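Side-chain contacts in paenibacillus xanthan lyase (Paenibacillus, PDB 6F2P), which cleaves the polysaccharide xanthan by beta-elimination, as a lyase with the modular architecture of polysaccharide lyase family 8: residues Asn766-Glu771 with Leu811-Pro816; Phe875-Thr880 with Asp894-Val899; Gly43-Met48 with Ser89-Asn94. One frame throughout, in Å; residues are numbered along the deposited sequence.

Interaction 1. Residues Asn766-Glu771 with Leu811-Pro816. With CA (calcium ion), chain C.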
ATOM      1  N   ASN A 766      -0.199  11.828 -30.453  1.00 28.32           N
ATOM      2  CA  ASN A 766      -1.170  11.352 -31.433  1.00 30.10           C
ATOM      3  C   ASN A 766      -0.587  10.264 -32.324  1.00 27.87           C
ATOM      4  O   ASN A 766       0.564  10.363 -32.744  1.00 30.24           O
ATOM      5  CB  ASN A 766      -1.678  12.517 -32.294  1.00 28.85           C
ATOM      6  CG  ASN A 766      -2.715  13.369 -31.575  1.00 33.58           C
ATOM      7  OD1 ASN A 766      -3.570  12.850 -30.852  1.00 33.26           O
ATOM      8  ND2 ASN A 766      -2.644  14.682 -31.774  1.00 24.02           N
ATOM      9  N   PRO A 767      -1.374   9.210 -32.600  1.00 30.36           N
ATOM     10  CA  PRO A 767      -2.708   9.008 -32.022  1.00 30.45           C
ATOM     11  C   PRO A 767      -2.640   8.267 -30.684  1.00 29.55           C
ATOM     12  O   PRO A 767      -1.655   7.576 -30.410  1.00 32.97           O
ATOM     13  CB  PRO A 767      -3.401   8.134 -33.068  1.00 24.06           C
ATOM     14  CG  PRO A 767      -2.294   7.306 -33.626  1.00 28.44           C
ATOM     15  CD  PRO A 767      -1.047   8.174 -33.601  1.00 20.92           C
ATOM     16  N   TYR A 768      -3.670   8.430 -29.856  1.00 23.34           N
ATOM     17  CA  TYR A 768      -3.783   7.681 -28.618  1.00 22.72           C
ATOM     18  C   TYR A 768      -4.446   6.356 -28.971  1.00 25.37           C
ATOM     19  O   TYR A 768      -5.660   6.309 -29.150  1.00 27.43           O
ATOM     20  CB  TYR A 768      -4.692   8.416 -27.633  1.00 25.91           C
ATOM     21  CG  TYR A 768      -4.157   9.707 -27.045  1.00 23.97           C
ATOM     22  CD1 TYR A 768      -4.327  10.922 -27.700  1.00 26.97           C
ATOM     23  CD2 TYR A 768      -3.531   9.717 -25.807  1.00 23.43           C
ATOM     24  CE1 TYR A 768      -3.859  12.103 -27.151  1.00 24.49           C
ATOM     25  CE2 TYR A 768      -3.063  10.889 -25.252  1.00 21.15           C
ATOM     26  CZ  TYR A 768      -3.227  12.076 -25.929  1.00 25.54           C
ATOM     27  OH  TYR A 768      -2.758  13.244 -25.374  1.00 25.86           O
ATOM     28  N   GLU A 769      -3.667   5.284 -29.086  1.00 24.73           N
ATOM     29  CA  GLU A 769      -4.228   3.996 -29.495  1.00 24.45           C
ATOM     30  C   GLU A 769      -5.139   3.404 -28.436  1.00 28.78           C
ATOM     31  O   GLU A 769      -4.716   3.166 -27.303  1.00 29.09           O
ATOM     32  CB  GLU A 769      -3.118   3.007 -29.840  1.00 27.45           C
ATOM     33  CG  GLU A 769      -2.167   3.519 -30.905  1.00 21.06           C
ATOM     34  CD  GLU A 769      -2.780   3.510 -32.298  1.00 25.96           C
ATOM     35  OE1 GLU A 769      -2.023   3.713 -33.267  1.00 31.78           O
ATOM     36  OE2 GLU A 769      -4.006   3.296 -32.434  1.00 26.54           O
ATOM     37  N   ALA A 770      -6.390   3.164 -28.819  1.00 27.12           N
ATOM     38  CA  ALA A 770      -7.397   2.643 -27.904  1.00 24.90           C
ATOM     39  C   ALA A 770      -6.925   1.342 -27.270  1.00 23.25           C
ATOM     40  O   ALA A 770      -7.078   1.134 -26.072  1.00 23.71           O
ATOM     41  CB  ALA A 770      -8.709   2.429 -28.636  1.00 29.68           C
ATOM     42  N   GLU A 771      -6.321   0.483 -28.083  1.00 22.59           N
ATOM     43  CA  GLU A 771      -5.842  -0.810 -27.616  1.00 25.33           C
ATOM     44  C   GLU A 771      -4.753  -0.717 -26.549  1.00 25.05           C
ATOM     45  O   GLU A 771      -4.385  -1.726 -25.959  1.00 24.44           O
ATOM     46  CB  GLU A 771      -5.321  -1.642 -28.793  1.00 28.33           C
ATOM     47  CG  GLU A 771      -4.067  -1.082 -29.455  1.00 24.98           C
ATOM     48  CD  GLU A 771      -4.385  -0.279 -30.710  1.00 27.48           C
ATOM     49  OE1 GLU A 771      -3.479  -0.104 -31.561  1.00 21.59           O
ATOM     50  OE2 GLU A 771      -5.546   0.163 -30.840  1.00 24.65           O
ATOM     51  N   LEU A 811      -6.216   9.348 -20.678  1.00 23.40           N
ATOM     52  CA  LEU A 811      -5.277   9.840 -21.675  1.00 19.52           C
ATOM     53  C   LEU A 811      -4.371  10.892 -21.052  1.00 21.89           C
ATOM     54  O   LEU A 811      -4.831  11.754 -20.296  1.00 22.66           O
ATOM     55  CB  LEU A 811      -6.025  10.455 -22.861  1.00 23.63           C
ATOM     56  CG  LEU A 811      -6.731   9.557 -23.887  1.00 25.47           C
ATOM     57  CD1 LEU A 811      -7.829   8.692 -23.255  1.00 18.54           C
ATOM     58  CD2 LEU A 811      -7.301  10.415 -25.020  1.00 16.00           C
ATOM     59  N   ASP A 812      -3.084  10.819 -21.366  1.00 18.70           N
ATOM     60  CA  ASP A 812      -2.140  11.830 -20.912  1.00 23.72           C
ATOM     61  C   ASP A 812      -2.095  13.000 -21.904  1.00 25.82           C
ATOM     62  O   ASP A 812      -1.493  12.893 -22.974  1.00 24.23           O
ATOM     63  CB  ASP A 812      -0.747  11.218 -20.750  1.00 21.84           C
ATOM     64  CG  ASP A 812       0.225  12.153 -20.055  1.00 22.64           C
ATOM     65  OD1 ASP A 812      -0.147  13.323 -19.794  1.00 23.24           O
ATOM     66  OD2 ASP A 812       1.366  11.719 -19.777  1.00 16.91           O
ATOM     67  N   VAL A 813      -2.738  14.109 -21.550  1.00 20.99           N
ATOM     68  CA  VAL A 813      -2.705  15.309 -22.380  1.00 19.62           C
ATOM     69  C   VAL A 813      -1.501  16.157 -21.973  1.00 22.16           C
ATOM     70  O   VAL A 813      -1.546  16.898 -20.985  1.00 18.57           O
ATOM     71  CB  VAL A 813      -4.005  16.123 -22.249  1.00 20.93           C
ATOM     72  CG1 VAL A 813      -3.955  17.381 -23.127  1.00 17.51           C
ATOM     73  CG2 VAL A 813      -5.207  15.252 -22.603  1.00 18.05           C
ATOM     74  N   THR A 814      -0.428  16.043 -22.752  1.00 20.72           N
ATOM     75  CA  THR A 814       0.885  16.547 -22.353  1.00 20.82           C
ATOM     76  C   THR A 814       1.101  18.037 -22.580  1.00 22.81           C
ATOM     77  O   THR A 814       2.087  18.599 -22.104  1.00 24.94           O
ATOM     78  CB  THR A 814       1.994  15.790 -23.087  1.00 25.74           C
ATOM     79  OG1 THR A 814       1.904  16.066 -24.489  1.00 24.35           O
ATOM     80  CG2 THR A 814       1.850  14.286 -22.854  1.00 25.85           C
ATOM     81  N   GLN A 815       0.194  18.669 -23.321  1.00 25.66           N
ATOM     82  CA  GLN A 815       0.279  20.103 -23.594  1.00 26.48           C
ATOM     83  C   GLN A 815      -1.079  20.742 -23.377  1.00 26.39           C
ATOM     84  O   GLN A 815      -2.051  20.375 -24.038  1.00 28.26           O
ATOM     85  CB  GLN A 815       0.739  20.371 -25.035  1.00 17.87           C
ATOM     86  CG  GLN A 815       2.125  19.850 -25.353  1.00 17.74           C
ATOM     87  CD  GLN A 815       3.192  20.518 -24.506  1.00 20.87           C
ATOM     88  OE1 GLN A 815       3.039  21.665 -24.083  1.00 25.30           O
ATOM     89  NE2 GLN A 815       4.283  19.806 -24.260  1.00 20.74           N
ATOM     90  N   PRO A 816      -1.154  21.706 -22.453  1.00 25.61           N
ATOM     91  CA  PRO A 816      -2.420  22.405 -22.226  1.00 25.12           C
ATOM     92  C   PRO A 816      -2.872  23.110 -23.496  1.00 23.50           C
ATOM     93  O   PRO A 816      -2.036  23.602 -24.248  1.00 27.27           O
ATOM     94  CB  PRO A 816      -2.064  23.434 -21.147  1.00 22.77           C
ATOM     95  CG  PRO A 816      -0.586  23.609 -21.257  1.00 21.17           C
ATOM     96  CD  PRO A 816      -0.050  22.277 -21.664  1.00 22.38           C
TER
HETATM   97 CA    CA C1102      -5.363   1.191 -32.843  1.00 24.30          CA

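Interaction 2. Residues Phe875-Thr880 with Asp894-Val899. With CA (calcium ion), chain C.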
ATOM      1  N   PHE A 875     -11.558  10.184 -20.747  1.00 27.76           N
ATOM      2  CA  PHE A 875     -12.387  10.196 -21.944  1.00 25.20           C
ATOM      3  C   PHE A 875     -13.367   9.035 -21.861  1.00 22.89           C
ATOM      4  O   PHE A 875     -12.971   7.872 -21.955  1.00 23.37           O
ATOM      5  CB  PHE A 875     -11.522  10.018 -23.196  1.00 24.04           C
ATOM      6  CG  PHE A 875     -10.714  11.232 -23.579  1.00 22.31           C
ATOM      7  CD1 PHE A 875      -9.790  11.780 -22.710  1.00 22.95           C
ATOM      8  CD2 PHE A 875     -10.845  11.789 -24.842  1.00 24.39           C
ATOM      9  CE1 PHE A 875      -9.036  12.880 -23.080  1.00 25.76           C
ATOM     10  CE2 PHE A 875     -10.100  12.880 -25.218  1.00 19.27           C
ATOM     11  CZ  PHE A 875      -9.192  13.429 -24.339  1.00 24.82           C
ATOM     12  N   ARG A 876     -14.648   9.345 -21.688  1.00 29.07           N
ATOM     13  CA  ARG A 876     -15.675   8.308 -21.581  1.00 32.02           C
ATOM     14  C   ARG A 876     -16.563   8.252 -22.824  1.00 33.03           C
ATOM     15  O   ARG A 876     -17.056   9.282 -23.301  1.00 33.25           O
ATOM     16  CB  ARG A 876     -16.539   8.537 -20.340  1.00 26.57           C
ATOM     17  CG  ARG A 876     -17.798   7.698 -20.312  1.00 30.28           C
ATOM     18  CD  ARG A 876     -18.603   7.939 -19.046  1.00 24.54           C
ATOM     19  NE  ARG A 876     -17.799   7.756 -17.841  1.00 32.36           N
ATOM     20  CZ  ARG A 876     -18.301   7.492 -16.637  1.00 37.93           C
ATOM     21  NH1 ARG A 876     -19.611   7.368 -16.472  1.00 33.37           N
ATOM     22  NH2 ARG A 876     -17.491   7.341 -15.596  1.00 33.76           N
ATOM     23  N   LEU A 877     -16.756   7.048 -23.350  1.00 25.52           N
ATOM     24  CA  LEU A 877     -17.666   6.841 -24.472  1.00 21.42           C
ATOM     25  C   LEU A 877     -18.883   6.024 -24.021  1.00 33.66           C
ATOM     26  O   LEU A 877     -18.766   4.844 -23.667  1.00 23.29           O
ATOM     27  CB  LEU A 877     -16.952   6.154 -25.637  1.00 24.06           C
ATOM     28  CG  LEU A 877     -16.000   6.989 -26.504  1.00 25.34           C
ATOM     29  CD1 LEU A 877     -15.268   6.089 -27.463  1.00 21.08           C
ATOM     30  CD2 LEU A 877     -16.741   8.083 -27.272  1.00 20.06           C
ATOM     31  N   LYS A 878     -20.045   6.673 -24.039  1.00 30.00           N
ATOM     32  CA  LYS A 878     -21.259   6.103 -23.496  1.00 23.57           C
ATOM     33  C   LYS A 878     -22.250   5.729 -24.590  1.00 36.06           C
ATOM     34  O   LYS A 878     -22.589   6.555 -25.444  1.00 35.97           O
ATOM     35  CB  LYS A 878     -21.915   7.093 -22.536  1.00 28.05           C
ATOM     36  CG  LYS A 878     -23.226   6.594 -21.938  1.00 31.06           C
ATOM     37  CD  LYS A 878     -23.898   7.655 -21.076  1.00 35.72           C
ATOM     38  CE  LYS A 878     -24.351   8.849 -21.908  1.00 44.80           C
ATOM     39  NZ  LYS A 878     -25.078   9.856 -21.084  1.00 62.37           N
ATOM     40  N   THR A 879     -22.721   4.483 -24.553  1.00 34.59           N
ATOM     41  CA  THR A 879     -23.767   4.034 -25.459  1.00 32.74           C
ATOM     42  C   THR A 879     -25.058   4.799 -25.168  1.00 35.88           C
ATOM     43  O   THR A 879     -25.525   4.823 -24.030  1.00 35.58           O
ATOM     44  CB  THR A 879     -24.019   2.525 -25.310  1.00 35.13           C
ATOM     45  OG1 THR A 879     -22.811   1.806 -25.587  1.00 34.75           O
ATOM     46  CG2 THR A 879     -25.105   2.066 -26.269  1.00 33.75           C
ATOM     47  N   THR A 880     -25.621   5.442 -26.187  1.00 37.03           N
ATOM     48  CA  THR A 880     -26.832   6.238 -26.000  1.00 31.59           C
ATOM     49  C   THR A 880     -27.983   5.710 -26.845  1.00 36.08           C
ATOM     50  O   THR A 880     -29.115   6.177 -26.713  1.00 35.82           O
ATOM     51  CB  THR A 880     -26.615   7.733 -26.340  1.00 26.69           C
ATOM     52  OG1 THR A 880     -26.122   7.860 -27.678  1.00 39.48           O
ATOM     53  CG2 THR A 880     -25.628   8.368 -25.384  1.00 28.06           C
ATOM     54  N   ASP A 894     -10.612   2.570 -32.812  1.00 21.44           N
ATOM     55  CA  ASP A 894      -9.214   2.445 -33.221  1.00 26.12           C
ATOM     56  C   ASP A 894      -8.321   3.357 -32.390  1.00 28.12           C
ATOM     57  O   ASP A 894      -7.350   2.895 -31.792  1.00 28.10           O
ATOM     58  CB  ASP A 894      -9.041   2.729 -34.724  1.00 25.27           C
ATOM     59  CG  ASP A 894      -7.622   2.428 -35.229  1.00 31.83           C
ATOM     60  OD1 ASP A 894      -6.798   1.906 -34.441  1.00 28.73           O
ATOM     61  OD2 ASP A 894      -7.331   2.699 -36.418  1.00 21.63           O
ATOM     62  N   ASN A 895      -8.649   4.648 -32.356  1.00 27.19           N
ATOM     63  CA  ASN A 895      -7.853   5.601 -31.588  1.00 26.87           C
ATOM     64  C   ASN A 895      -8.552   6.931 -31.319  1.00 24.43           C
ATOM     65  O   ASN A 895      -9.687   7.146 -31.739  1.00 20.04           O
ATOM     66  CB  ASN A 895      -6.485   5.838 -32.248  1.00 22.87           C
ATOM     67  CG  ASN A 895      -6.587   6.496 -33.619  1.00 28.29           C
ATOM     68  OD1 ASN A 895      -7.521   7.244 -33.904  1.00 28.18           O
ATOM     69  ND2 ASN A 895      -5.606   6.224 -34.473  1.00 29.96           N
ATOM     70  N   PHE A 896      -7.861   7.807 -30.598  1.00 23.05           N
ATOM     71  CA  PHE A 896      -8.263   9.196 -30.457  1.00 20.40           C
ATOM     72  C   PHE A 896      -7.149  10.061 -31.032  1.00 27.80           C
ATOM     73  O   PHE A 896      -5.984   9.664 -31.037  1.00 26.95           O
ATOM     74  CB  PHE A 896      -8.460   9.573 -28.989  1.00 18.75           C
ATOM     75  CG  PHE A 896      -9.655   8.934 -28.336  1.00 23.35           C
ATOM     76  CD1 PHE A 896     -10.932   9.399 -28.598  1.00 20.51           C
ATOM     77  CD2 PHE A 896      -9.496   7.892 -27.433  1.00 22.48           C
ATOM     78  CE1 PHE A 896     -12.031   8.828 -27.995  1.00 22.94           C
ATOM     79  CE2 PHE A 896     -10.597   7.315 -26.818  1.00 28.54           C
ATOM     80  CZ  PHE A 896     -11.868   7.784 -27.104  1.00 25.91           C
ATOM     81  N   SER A 897      -7.515  11.237 -31.523  1.00 26.09           N
ATOM     82  CA  SER A 897      -6.547  12.264 -31.858  1.00 26.73           C
ATOM     83  C   SER A 897      -7.023  13.559 -31.228  1.00 21.19           C
ATOM     84  O   SER A 897      -8.217  13.823 -31.196  1.00 22.24           O
ATOM     85  CB  SER A 897      -6.447  12.443 -33.373  1.00 28.07           C
ATOM     86  OG  SER A 897      -5.872  11.308 -33.991  1.00 34.30           O
ATOM     87  N   LEU A 898      -6.099  14.355 -30.710  1.00 23.42           N
ATOM     88  CA  LEU A 898      -6.430  15.709 -30.279  1.00 27.32           C
ATOM     89  C   LEU A 898      -5.763  16.675 -31.242  1.00 27.61           C
ATOM     90  O   LEU A 898      -4.538  16.708 -31.344  1.00 30.66           O
ATOM     91  CB  LEU A 898      -5.943  15.983 -28.858  1.00 25.44           C
ATOM     92  CG  LEU A 898      -6.234  14.928 -27.796  1.00 24.75           C
ATOM     93  CD1 LEU A 898      -5.793  15.443 -26.437  1.00 27.98           C
ATOM     94  CD2 LEU A 898      -7.695  14.545 -27.789  1.00 23.85           C
ATOM     95  N   VAL A 899      -6.578  17.446 -31.949  1.00 23.82           N
ATOM     96  CA  VAL A 899      -6.104  18.376 -32.962  1.00 29.75           C
ATOM     97  C   VAL A 899      -6.237  19.801 -32.441  1.00 26.98           C
ATOM     98  O   VAL A 899      -7.219  20.122 -31.780  1.00 26.59           O
ATOM     99  CB  VAL A 899      -6.948  18.244 -34.237  1.00 32.84           C
ATOM    100  CG1 VAL A 899      -6.402  19.137 -35.339  1.00 32.49           C
ATOM    101  CG2 VAL A 899      -6.994  16.788 -34.680  1.00 32.67           C
TER
HETATM  102 CA    CA C1102      -5.363   1.191 -32.843  1.00 24.30          CA

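Interaction 3. Residues Gly43-Met48 with Ser89-Asn94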
ATOM      1  N   GLY A  43      -0.097 -37.188  33.832  1.00 18.16           N
ATOM      2  CA  GLY A  43      -1.432 -36.635  33.953  1.00 16.76           C
ATOM      3  C   GLY A  43      -2.493 -37.385  33.156  1.00 22.90           C
ATOM      4  O   GLY A  43      -3.506 -37.848  33.708  1.00 18.83           O
ATOM      5  N   TYR A  44      -2.266 -37.502  31.852  1.00 22.00           N
ATOM      6  CA  TYR A  44      -3.249 -38.119  30.974  1.00 19.08           C
ATOM      7  C   TYR A  44      -3.278 -39.624  31.161  1.00 20.26           C
ATOM      8  O   TYR A  44      -4.290 -40.268  30.878  1.00 23.49           O
ATOM      9  CB  TYR A  44      -2.977 -37.748  29.515  1.00 20.19           C
ATOM     10  CG  TYR A  44      -3.241 -36.287  29.233  1.00 23.15           C
ATOM     11  CD1 TYR A  44      -4.452 -35.710  29.580  1.00 20.87           C
ATOM     12  CD2 TYR A  44      -2.278 -35.479  28.636  1.00 22.39           C
ATOM     13  CE1 TYR A  44      -4.702 -34.380  29.341  1.00 21.65           C
ATOM     14  CE2 TYR A  44      -2.526 -34.140  28.387  1.00 19.14           C
ATOM     15  CZ  TYR A  44      -3.741 -33.599  28.745  1.00 22.84           C
ATOM     16  OH  TYR A  44      -4.014 -32.273  28.509  1.00 32.04           O
ATOM     17  N   TRP A  45      -2.167 -40.186  31.631  1.00 19.12           N
ATOM     18  CA  TRP A  45      -2.113 -41.617  31.912  1.00 22.50           C
ATOM     19  C   TRP A  45      -3.024 -41.896  33.114  1.00 23.98           C
ATOM     20  O   TRP A  45      -3.791 -42.867  33.140  1.00 23.29           O
ATOM     21  CB  TRP A  45      -0.675 -42.056  32.207  1.00 18.49           C
ATOM     22  CG  TRP A  45      -0.489 -43.542  32.192  1.00 17.21           C
ATOM     23  CD1 TRP A  45      -1.354 -44.475  31.693  1.00 22.79           C
ATOM     24  CD2 TRP A  45       0.638 -44.271  32.695  1.00 17.27           C
ATOM     25  NE1 TRP A  45      -0.836 -45.739  31.853  1.00 18.58           N
ATOM     26  CE2 TRP A  45       0.387 -45.642  32.467  1.00 21.50           C
ATOM     27  CE3 TRP A  45       1.831 -43.900  33.316  1.00 14.56           C
ATOM     28  CZ2 TRP A  45       1.287 -46.642  32.842  1.00 19.68           C
ATOM     29  CZ3 TRP A  45       2.723 -44.897  33.691  1.00 19.32           C
ATOM     30  CH2 TRP A  45       2.443 -46.252  33.454  1.00 18.05           C
ATOM     31  N   ASP A  46      -2.938 -41.012  34.099  1.00 19.75           N
ATOM     32  CA  ASP A  46      -3.726 -41.123  35.306  1.00 20.98           C
ATOM     33  C   ASP A  46      -5.210 -40.999  35.016  1.00 22.07           C
ATOM     34  O   ASP A  46      -6.008 -41.738  35.575  1.00 26.84           O
ATOM     35  CB  ASP A  46      -3.286 -40.067  36.323  1.00 22.85           C
ATOM     36  CG  ASP A  46      -1.954 -40.406  36.972  1.00 26.35           C
ATOM     37  OD1 ASP A  46      -1.499 -41.568  36.824  1.00 27.98           O
ATOM     38  OD2 ASP A  46      -1.367 -39.521  37.629  1.00 26.91           O
ATOM     39  N   SER A  47      -5.586 -40.070  34.144  1.00 22.35           N
ATOM     40  CA  SER A  47      -7.000 -39.842  33.860  1.00 17.34           C
ATOM     41  C   SER A  47      -7.540 -40.774  32.788  1.00 17.30           C
ATOM     42  O   SER A  47      -8.719 -40.730  32.469  1.00 21.81           O
ATOM     43  CB  SER A  47      -7.244 -38.399  33.439  1.00 19.22           C
ATOM     44  OG  SER A  47      -6.403 -38.042  32.353  1.00 25.22           O
ATOM     45  N   MET A  48      -6.684 -41.617  32.229  1.00 17.14           N
ATOM     46  CA  MET A  48      -7.105 -42.454  31.116  1.00 18.40           C
ATOM     47  C   MET A  48      -8.100 -43.543  31.535  1.00 18.19           C
ATOM     48  O   MET A  48      -7.963 -44.170  32.584  1.00 17.63           O
ATOM     49  CB  MET A  48      -5.894 -43.080  30.415  1.00 16.06           C
ATOM     50  CG  MET A  48      -6.256 -43.838  29.139  1.00 15.87           C
ATOM     51  SD  MET A  48      -4.843 -44.546  28.275  1.00 17.38           S
ATOM     52  CE  MET A  48      -5.629 -45.152  26.787  1.00 15.30           C
ATOM     53  N   SER A  89      13.530 -38.939  30.476  1.00 20.23           N
ATOM     54  CA  SER A  89      12.227 -38.993  31.125  1.00 24.03           C
ATOM     55  C   SER A  89      12.141 -40.205  32.050  1.00 26.85           C
ATOM     56  O   SER A  89      12.541 -41.316  31.670  1.00 25.56           O
ATOM     57  CB  SER A  89      11.114 -39.063  30.075  1.00 21.22           C
ATOM     58  OG  SER A  89       9.846 -39.176  30.698  1.00 20.49           O
ATOM     59  N   SER A  90      11.604 -40.005  33.252  1.00 20.56           N
ATOM     60  CA  SER A  90      11.487 -41.110  34.202  1.00 22.31           C
ATOM     61  C   SER A  90      10.465 -42.124  33.722  1.00 19.30           C
ATOM     62  O   SER A  90      10.309 -43.184  34.315  1.00 28.37           O
ATOM     63  CB  SER A  90      11.130 -40.619  35.612  1.00 21.56           C
ATOM     64  OG  SER A  90       9.751 -40.342  35.736  1.00 21.16           O
ATOM     65  N   LEU A  91       9.774 -41.790  32.640  1.00 19.34           N
ATOM     66  CA  LEU A  91       8.799 -42.684  32.038  1.00 18.10           C
ATOM     67  C   LEU A  91       9.324 -43.304  30.754  1.00 20.52           C
ATOM     68  O   LEU A  91       8.591 -44.019  30.074  1.00 24.77           O
ATOM     69  CB  LEU A  91       7.513 -41.928  31.719  1.00 19.06           C
ATOM     70  CG  LEU A  91       6.582 -41.621  32.884  1.00 24.15           C
ATOM     71  CD1 LEU A  91       5.513 -40.644  32.430  1.00 21.12           C
ATOM     72  CD2 LEU A  91       5.957 -42.914  33.380  1.00 17.98           C
ATOM     73  N   GLN A  92      10.577 -43.028  30.404  1.00 17.92           N
ATOM     74  CA  GLN A  92      11.101 -43.560  29.150  1.00 19.75           C
ATOM     75  C   GLN A  92      11.162 -45.079  29.183  1.00 21.89           C
ATOM     76  O   GLN A  92      11.697 -45.666  30.115  1.00 24.38           O
ATOM     77  CB  GLN A  92      12.479 -42.996  28.819  1.00 20.95           C
ATOM     78  CG  GLN A  92      13.020 -43.486  27.473  1.00 19.79           C
ATOM     79  CD  GLN A  92      14.441 -43.014  27.209  1.00 24.88           C
ATOM     80  OE1 GLN A  92      15.169 -42.654  28.135  1.00 23.48           O
ATOM     81  NE2 GLN A  92      14.838 -43.004  25.941  1.00 21.11           N
ATOM     82  N   GLY A  93      10.579 -45.708  28.172  1.00 23.17           N
ATOM     83  CA  GLY A  93      10.646 -47.148  28.035  1.00 24.25           C
ATOM     84  C   GLY A  93       9.696 -47.911  28.941  1.00 30.19           C
ATOM     85  O   GLY A  93       9.685 -49.146  28.930  1.00 25.43           O
ATOM     86  N   ASN A  94       8.898 -47.182  29.717  1.00 22.97           N
ATOM     87  CA  ASN A  94       7.932 -47.795  30.625  1.00 20.64           C
ATOM     88  C   ASN A  94       6.977 -48.756  29.908  1.00 23.07           C
ATOM     89  O   ASN A  94       6.242 -48.356  29.003  1.00 24.48           O
ATOM     90  CB  ASN A  94       7.142 -46.707  31.335  1.00 19.10           C
ATOM     91  CG  ASN A  94       6.292 -47.246  32.460  1.00 21.32           C
ATOM     92  OD1 ASN A  94       5.343 -48.009  32.238  1.00 22.01           O
ATOM     93  ND2 ASN A  94       6.611 -46.832  33.681  1.00 15.76           N
TER

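Interaction 1. Residues Asn766-Glu771 with Leu811-Pro816
Tyr768 on the short strand 768-769 and Leu811 near the end of strand 806-813 are the closest backbone pair, their CA atoms 7.4 Å apart, too far for backbone pairing, and the strands belong to different sheets; the tyrosine side chain spans the gap. Tyr768 carries the contact. With CG anti to its own carbonyl carbon (chi1 -70°), the phenol ring reaches across to the other sheet and lies along residues 811-813. Leu811 covers one ring face: its CD2 methyl sits 3.9 Å from the centroid of the Tyr768 ring, only 16° off the normal, a CH-pi contact. Leu811 CG adds to this cover, 3.7 Å from Tyr768 CD2. Beyond the leucine, the phenol hydroxyl donates a hydrogen bond of 2.7 Å from Tyr768 OH to Asp812 O. The acceptor oxygen lies at the ring edge, in the plane of the ring, whereas the donor stands 46° out of the carbonyl plane. Val813 lies next to the hydroxyl, with its CA 3.6 Å from Tyr768 OH. The carboxylate of Asp812 is engaged away from the tyrosine, by Tyr705 and Lys734. Next along the chain, Glu769 OE2 binds a calcium ion at 2.5 Å, and Glu771 grips the same ion with both carboxylate oxygens; the backbone oxygens of Ser791 and Lys794, with O and OD1 of Asp894, complete the site. Tyr768 thus buries an apolar ring while a main-chain carbonyl satisfies its hydroxyl, and face contact and edge bond together would favour this ring orientation, one residue from a calcium ligand.

Interaction 2. Residues Phe875-Thr880 with Asp894-Val899
Both phenylalanines carry CG anti to the carbonyl carbon (chi1 -74° in Phe875, a like value in Phe896), and these torsions send their rings from facing strands into the same interior layer. There the edge of Phe875 is turned toward the face of Phe896, an edge-to-face pair with the ring centroids 5.5 Å apart and the planes inclined at 52°. Phe875 CD2 is the atom over the Phe896 face. A leucine from each strand extends the cluster. Leu898 comes against Phe875 from the opposite direction, its CD2 methyl 3.9 Å from Phe875 CE2 and equally near CZ. Leu877 meets Phe896 in the same opposed manner, with its CD1 methyl 3.8 Å from Phe896 CZ at the far end of the ring. The four side chains form a wholly apolar contact between strands whose short axes come no nearer than 11.2 Å, with their N-to-C directions 128° apart. At the start of segment 894-899 the character changes: Asp894 binds calcium through OD1 at 2.3 Å and through its backbone O, while its OD2 forms a salt bridge with Arg824. A classic beta bulge sets Asp894 and Asn895 opposite the single residue Arg824. Strand 871-882 lies between strands 806-813 and 832-838 in one sheet, and strand 891-900 pairs with 768-769, 794-798 and 817-826 in the other; Phe809 and Leu811 add to the cover of Phe896, and Val821 to that of Phe875.

Interaction 3. Residues Gly43-Met48 with Ser89-Asn94
The C-terminal end of helix 28-46 and the turn leading into helix 95-111 meet here, within the N-terminal alpha-helical domain of polysaccharide lyase family 8. Trp45 reaches across from the helix, its CG anti to the backbone N (chi1 -167°), and touches the turn with the far rim of its six-membered ring. Trp45 CZ3 lies 3.8 Å from Leu91 CD2, a single apolar methyl contact made as the two side chains cross. The neighbouring rim atom, Trp45 CH2, comes 3.6 Å from Asn94 OD1, with the amide plane almost perpendicular to the indole at 82°. That oxygen has its polar partner in Leu97 N, for Asn94 is the N-cap of helix 95-111. Trp45 NE1, at the end of the indole away from Leu91, is hydrogen-bonded to Asp100 OD2 of helix 95-111. The turn keeps its own shape: Ser89 OG accepts from Leu91 N at 3.3 Å in an ST turn, and a type I turn from Ser89 to Gln92 overlaps a type II turn from Leu91 to Asn94. A bound buffer molecule, probably from crystallisation, lies about 4 Å from the Trp45 side chain. Around the contact, Met80 of helix 68-85 packs on Trp45 and Ala83 on Leu91, while Ala96 and Leu97 of helix 95-111 also touch Trp45; Leu91 is further bordered by Thr38, Ala41 and Gln42 of helix 28-46.

Interactions 1 and 2 are adjoining parts of one two-sheet domain, their centres 11 Å apart. Strands 768-769 and 891-900 are neighbours in one sheet, 806-813 and 871-882 in the other, so each contact bridges the same pair of sheets. They touch directly: Tyr768 N lies 2.9 Å from Phe896 O and Asn766 ND2 2.8 Å from Leu898 O, both probable hydrogen bonds. One calcium ion also joins them, taking ligands from Glu769 and Glu771 of interaction 1 and from Asp894 of interaction 2. Interaction 3 stands apart in the N-terminal helical domain, its nearest atoms about 61 Å from interaction 2 and about 62 Å from interaction 1, across the chain's centre.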